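Local coordinates for Pre-mRNA-processing-splicing factor 8 (Cryptococcus neoformans var. grubii serotype A, PDB 6MX6), which includes an intein of the Hint family that probably splices itself out of its spliceosomal host protein and joins the flanking sequences, at residues Gly33-Gly36 and Thr37-Ala41; Asp100-Val103 and Asp104-Val107. All blocks are in the same frame, centred on the assembly; numbering follows the deposited sequence.

Interaction 1. Residues Gly33-Gly36 and Thr37-Ala41; sequences GPDG and TSRTA
Asp35 OD1 accepts two bonds from Thr37, and the Arg39 guanidinium lies against the same turn. The Thr37 OG1 hydroxyl meets Asp35 OD1 at 2.8 Å, on the syn side but well out of the carboxylate plane, and the Thr37 N amide meets it at 3.1 Å, in an almost straight bond that comes from the same face, tilted further out of the carboxylate plane. The Asp35 carboxylate owes this place to its first torsion (chi1 56°), which folds CG between the backbone N and the carbonyl carbon and brings OD1 to the amide two residues on, which closes an Asx turn. The matching first torsion of Thr37 (chi1 60°) directs OG1 at the carboxylate. The hydroxyl also works as an acceptor, receiving Arg39 NH1 at 3.0 Å in the guanidinium plane. NH1 is shared in turn, since it lies 3.0 Å from Ser38 O, above that carbonyl's plane. Arg39, bent at chi2, curls back toward the turn, and its carboxylate neighbour stands nearly perpendicular (86° between planes). The Asp35 OD1 to Arg39 NH2 salt bridge is long, 3.5 Å, and the stronger charge partner of Arg39 is Asp162, which meets NE. One guanidinium face lies against Gly33, whose CA is 3.6 Å above its centre, and Pro34 CD approaches NH2 obliquely. In the backbone of the turn, Gly36 N bonds Gly33 O at 3.1 Å and Gly33 N bonds Thr37 O at 2.9 Å, with Gly36 at positive phi. This is the pattern of a 3:5 beta hairpin, a type I turn followed by a G1 beta bulge, here linking strands 30-32 and 38-49 of the Hint domain.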
ATOM      1  N   GLY A  33      -2.211 -10.462   7.236  1.00 26.98           N
ATOM      2  CA  GLY A  33      -3.278 -10.128   6.318  1.00 26.84           C
ATOM      3  C   GLY A  33      -4.355  -9.287   6.972  1.00 29.68           C
ATOM      4  O   GLY A  33      -4.438  -9.155   8.199  1.00 26.72           O
ATOM      5  N   PRO A  34      -5.214  -8.701   6.137  1.00 27.80           N
ATOM      6  CA  PRO A  34      -6.254  -7.803   6.672  1.00 29.80           C
ATOM      7  C   PRO A  34      -7.295  -8.511   7.523  1.00 43.26           C
ATOM      8  O   PRO A  34      -7.876  -7.878   8.414  1.00 38.57           O
ATOM      9  CB  PRO A  34      -6.873  -7.196   5.406  1.00 30.83           C
ATOM     10  CG  PRO A  34      -6.575  -8.188   4.326  1.00 38.92           C
ATOM     11  CD  PRO A  34      -5.239  -8.773   4.668  1.00 36.09           C
ATOM     12  N   ASP A  35      -7.553  -9.797   7.276  1.00 37.00           N
ATOM     13  CA  ASP A  35      -8.470 -10.587   8.093  1.00 37.23           C
ATOM     14  C   ASP A  35      -7.818 -11.158   9.344  1.00 43.54           C
ATOM     15  O   ASP A  35      -8.502 -11.823  10.130  1.00 55.03           O
ATOM     16  CB  ASP A  35      -9.058 -11.731   7.258  1.00 42.02           C
ATOM     17  CG  ASP A  35      -7.987 -12.615   6.637  1.00 45.93           C
ATOM     18  OD1 ASP A  35      -6.785 -12.398   6.910  1.00 48.41           O
ATOM     19  OD2 ASP A  35      -8.346 -13.539   5.877  1.00 59.09           O
ATOM     20  N   GLY A  36      -6.519 -10.942   9.543  1.00 35.30           N
ATOM     21  CA  GLY A  36      -5.813 -11.453  10.699  1.00 38.33           C
ATOM     22  C   GLY A  36      -5.000 -12.714  10.463  1.00 36.99           C
ATOM     23  O   GLY A  36      -4.223 -13.097  11.345  1.00 37.10           O
ATOM     24  N   THR A  37      -5.141 -13.363   9.309  1.00 37.30           N
ATOM     25  CA  THR A  37      -4.405 -14.590   9.044  1.00 34.60           C
ATOM     26  C   THR A  37      -3.059 -14.288   8.382  1.00 43.36           C
ATOM     27  O   THR A  37      -2.728 -13.144   8.062  1.00 37.02           O
ATOM     28  CB  THR A  37      -5.233 -15.539   8.177  1.00 36.87           C
ATOM     29  OG1 THR A  37      -5.535 -14.912   6.923  1.00 34.39           O
ATOM     30  CG2 THR A  37      -6.527 -15.907   8.884  1.00 42.67           C
ATOM     31  N   SER A  38      -2.277 -15.339   8.164  1.00 34.15           N
ATOM     32  CA  SER A  38      -0.921 -15.212   7.658  1.00 36.80           C
ATOM     33  C   SER A  38      -0.896 -14.970   6.153  1.00 30.09           C
ATOM     34  O   SER A  38      -1.832 -15.293   5.418  1.00 38.68           O
ATOM     35  CB  SER A  38      -0.110 -16.466   7.980  1.00 40.50           C
ATOM     36  OG  SER A  38       0.490 -16.352   9.252  1.00 49.40           O
ATOM     37  N   ARG A  39       0.213 -14.386   5.705  1.00 31.45           N
ATOM     38  CA  ARG A  39       0.514 -14.195   4.295  1.00 37.23           C
ATOM     39  C   ARG A  39       1.983 -14.523   4.096  1.00 31.04           C
ATOM     40  O   ARG A  39       2.821 -14.122   4.900  1.00 40.69           O
ATOM     41  CB  ARG A  39       0.242 -12.751   3.836  1.00 30.52           C
ATOM     42  CG  ARG A  39      -1.196 -12.299   3.947  1.00 30.83           C
ATOM     43  CD  ARG A  39      -2.061 -12.929   2.874  1.00 31.21           C
ATOM     44  NE  ARG A  39      -3.393 -12.335   2.852  1.00 33.57           N
ATOM     45  CZ  ARG A  39      -4.330 -12.565   3.765  1.00 33.49           C
ATOM     46  NH1 ARG A  39      -4.083 -13.383   4.781  1.00 33.05           N
ATOM     47  NH2 ARG A  39      -5.512 -11.972   3.667  1.00 37.55           N
ATOM     48  N   THR A  40       2.298 -15.268   3.048  1.00 29.82           N
ATOM     49  CA  THR A  40       3.681 -15.619   2.758  1.00 34.58           C
ATOM     50  C   THR A  40       4.215 -14.689   1.677  1.00 27.27           C
ATOM     51  O   THR A  40       3.555 -14.474   0.657  1.00 28.40           O
ATOM     52  CB  THR A  40       3.801 -17.079   2.312  1.00 32.62           C
ATOM     53  OG1 THR A  40       3.416 -17.935   3.392  1.00 35.68           O
ATOM     54  CG2 THR A  40       5.235 -17.394   1.930  1.00 33.69           C
ATOM     55  N   ALA A  41       5.397 -14.134   1.913  1.00 30.92           N
ATOM     56  CA  ALA A  41       6.065 -13.270   0.950  1.00 32.20           C
ATOM     57  C   ALA A  41       7.080 -14.068   0.144  1.00 31.28           C
ATOM     58  O   ALA A  41       7.739 -14.975   0.659  1.00 30.20           O
ATOM     59  CB  ALA A  41       6.761 -12.103   1.656  1.00 31.20           C
TER

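Interaction 2. Residues Asp100-Val103 and Asp104-Val107; sequences DVTV and DDFV
Thr102 caps the first turn of helix 103-108, its OG1 accepting the amide of Asp105 N at 3.2 Å in a nearly straight bond. The first torsion (chi1 69°) places the hydroxyl between the backbone N and the carbonyl carbon, which turns it toward the Asp105 amide. Thr102 O is engaged as well, by Phe106 N at 3.0 Å, and the next bond of the helix runs from Val107 N to Val103 O at 2.8 Å. The packed side is apolar. Val101 CG2 reaches the Phe106 CB at 4.1 Å, while the Phe106 ring, with CG anti to the backbone N (chi1 -177°), leads on to Met73, Ile142 and Ile145. Val103 CG1 and Val107 CG2 meet at 4.0 Å, and both valines extend this apolar side onto Ile145 and Tyr52. The other side is polar and looser. Asp105 turns its carboxylate over the cap, and a water bridges it to the strand end, accepting from Thr102 N at 2.8 Å and donating to Asp105 OD2 at 2.8 Å. Water thus replaces the direct return bond of a capping box. The negative charge of Asp105 in this first helical turn would probably be favoured by the positive end of the helix dipole. Together, the threonine N-cap and the Val101-Phe106 contact, a hydrophobic staple, mark the passage from edge strand 96-102 into a short helix.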
ATOM      1  N   ASP A 100      -8.902  -2.531  -7.175  1.00 27.07           N
ATOM      2  CA  ASP A 100      -7.453  -2.399  -7.243  1.00 29.22           C
ATOM      3  C   ASP A 100      -7.104  -1.526  -8.441  1.00 29.94           C
ATOM      4  O   ASP A 100      -7.648  -1.721  -9.532  1.00 33.35           O
ATOM      5  CB  ASP A 100      -6.776  -3.768  -7.356  1.00 32.42           C
ATOM      6  CG  ASP A 100      -7.034  -4.647  -6.144  1.00 35.78           C
ATOM      7  OD1 ASP A 100      -7.376  -4.109  -5.063  1.00 40.08           O
ATOM      8  OD2 ASP A 100      -6.902  -5.882  -6.272  1.00 50.15           O
ATOM      9  N   VAL A 101      -6.208  -0.563  -8.243  1.00 27.70           N
ATOM     10  CA  VAL A 101      -5.824   0.335  -9.330  1.00 22.15           C
ATOM     11  C   VAL A 101      -4.346   0.676  -9.203  1.00 27.72           C
ATOM     12  O   VAL A 101      -3.856   0.948  -8.105  1.00 22.70           O
ATOM     13  CB  VAL A 101      -6.695   1.608  -9.349  1.00 24.92           C
ATOM     14  CG1 VAL A 101      -6.624   2.323  -8.017  1.00 28.77           C
ATOM     15  CG2 VAL A 101      -6.285   2.527 -10.488  1.00 29.38           C
ATOM     16  N   THR A 102      -3.623   0.638 -10.321  1.00 22.94           N
ATOM     17  CA  THR A 102      -2.217   0.995 -10.249  1.00 21.47           C
ATOM     18  C   THR A 102      -2.073   2.490  -9.995  1.00 22.71           C
ATOM     19  O   THR A 102      -2.960   3.288 -10.319  1.00 20.55           O
ATOM     20  CB  THR A 102      -1.478   0.617 -11.535  1.00 28.20           C
ATOM     21  OG1 THR A 102      -1.926   1.447 -12.615  1.00 24.41           O
ATOM     22  CG2 THR A 102      -1.690  -0.862 -11.871  1.00 25.91           C
ATOM     23  N   VAL A 103      -0.939   2.861  -9.397  1.00 21.24           N
ATOM     24  CA  VAL A 103      -0.640   4.271  -9.168  1.00 22.66           C
ATOM     25  C   VAL A 103      -0.659   5.044 -10.485  1.00 22.62           C
ATOM     26  O   VAL A 103      -1.165   6.165 -10.545  1.00 24.40           O
ATOM     27  CB  VAL A 103       0.704   4.420  -8.422  1.00 17.38           C
ATOM     28  CG1 VAL A 103       1.226   5.835  -8.532  1.00 25.01           C
ATOM     29  CG2 VAL A 103       0.565   4.009  -6.946  1.00 20.48           C
ATOM     30  N   ASP A 104      -0.136   4.454 -11.568  1.00 17.30           N
ATOM     31  CA  ASP A 104      -0.121   5.158 -12.856  1.00 20.93           C
ATOM     32  C   ASP A 104      -1.534   5.534 -13.303  1.00 28.30           C
ATOM     33  O   ASP A 104      -1.813   6.692 -13.674  1.00 27.97           O
ATOM     34  CB  ASP A 104       0.543   4.283 -13.921  1.00 28.68           C
ATOM     35  CG  ASP A 104       2.027   4.544 -14.063  1.00 44.92           C
ATOM     36  OD1 ASP A 104       2.494   5.638 -13.659  1.00 38.69           O
ATOM     37  OD2 ASP A 104       2.728   3.645 -14.581  1.00 36.49           O
ATOM     38  N   ASP A 105      -2.444   4.556 -13.253  1.00 24.98           N
ATOM     39  CA  ASP A 105      -3.809   4.771 -13.712  1.00 22.07           C
ATOM     40  C   ASP A 105      -4.549   5.735 -12.802  1.00 25.95           C
ATOM     41  O   ASP A 105      -5.331   6.567 -13.276  1.00 27.77           O
ATOM     42  CB  ASP A 105      -4.552   3.437 -13.793  1.00 32.17           C
ATOM     43  CG  ASP A 105      -4.088   2.573 -14.961  1.00 42.87           C
ATOM     44  OD1 ASP A 105      -3.598   3.128 -15.967  1.00 35.19           O
ATOM     45  OD2 ASP A 105      -4.235   1.334 -14.880  1.00 39.55           O
ATOM     46  N   PHE A 106      -4.314   5.639 -11.491  1.00 21.61           N
ATOM     47  CA  PHE A 106      -4.968   6.541 -10.551  1.00 20.80           C
ATOM     48  C   PHE A 106      -4.490   7.972 -10.744  1.00 20.59           C
ATOM     49  O   PHE A 106      -5.294   8.910 -10.768  1.00 21.77           O
ATOM     50  CB  PHE A 106      -4.704   6.077  -9.121  1.00 21.44           C
ATOM     51  CG  PHE A 106      -5.399   6.907  -8.089  1.00 24.62           C
ATOM     52  CD1 PHE A 106      -6.729   6.673  -7.780  1.00 27.00           C
ATOM     53  CD2 PHE A 106      -4.725   7.922  -7.430  1.00 23.40           C
ATOM     54  CE1 PHE A 106      -7.372   7.428  -6.822  1.00 25.35           C
ATOM     55  CE2 PHE A 106      -5.369   8.687  -6.480  1.00 31.51           C
ATOM     56  CZ  PHE A 106      -6.694   8.438  -6.178  1.00 26.16           C
ATOM     57  N   VAL A 107      -3.175   8.149 -10.890  1.00 20.06           N
ATOM     58  CA  VAL A 107      -2.590   9.467 -11.114  1.00 20.40           C
ATOM     59  C   VAL A 107      -3.211  10.124 -12.339  1.00 27.23           C
ATOM     60  O   VAL A 107      -3.465  11.338 -12.352  1.00 23.44           O
ATOM     61  CB  VAL A 107      -1.060   9.335 -11.262  1.00 25.28           C
ATOM     62  CG1 VAL A 107      -0.484  10.474 -12.092  1.00 24.13           C
ATOM     63  CG2 VAL A 107      -0.399   9.274  -9.905  1.00 22.71           C
TER
HETATM   64  O   HOH W   1      -5.007  -0.159 -12.596  1.00 30.81           O

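How the interactions relate
The two contacts are both local, and both manage a change of chain direction, but they lie on opposite sides of the chain's centre, with centres about 23 Å apart. Residues 33-41 join neighbouring strands of the four-stranded sheet; residues 100-107 pass from an outer strand of the six-stranded sheet into a helix. Interaction 1 is mainly polar, with exposed Asp35, Gly36 and Thr37 around a buried arginine whose charge is divided between Asp35 and Asp162. Interaction 2 is divided, its buried Val103 and Phe106 joining the apolar interior while Asp105 faces water. A threonine hydroxyl serves each, engaging side chains in the first and a backbone amide in the second.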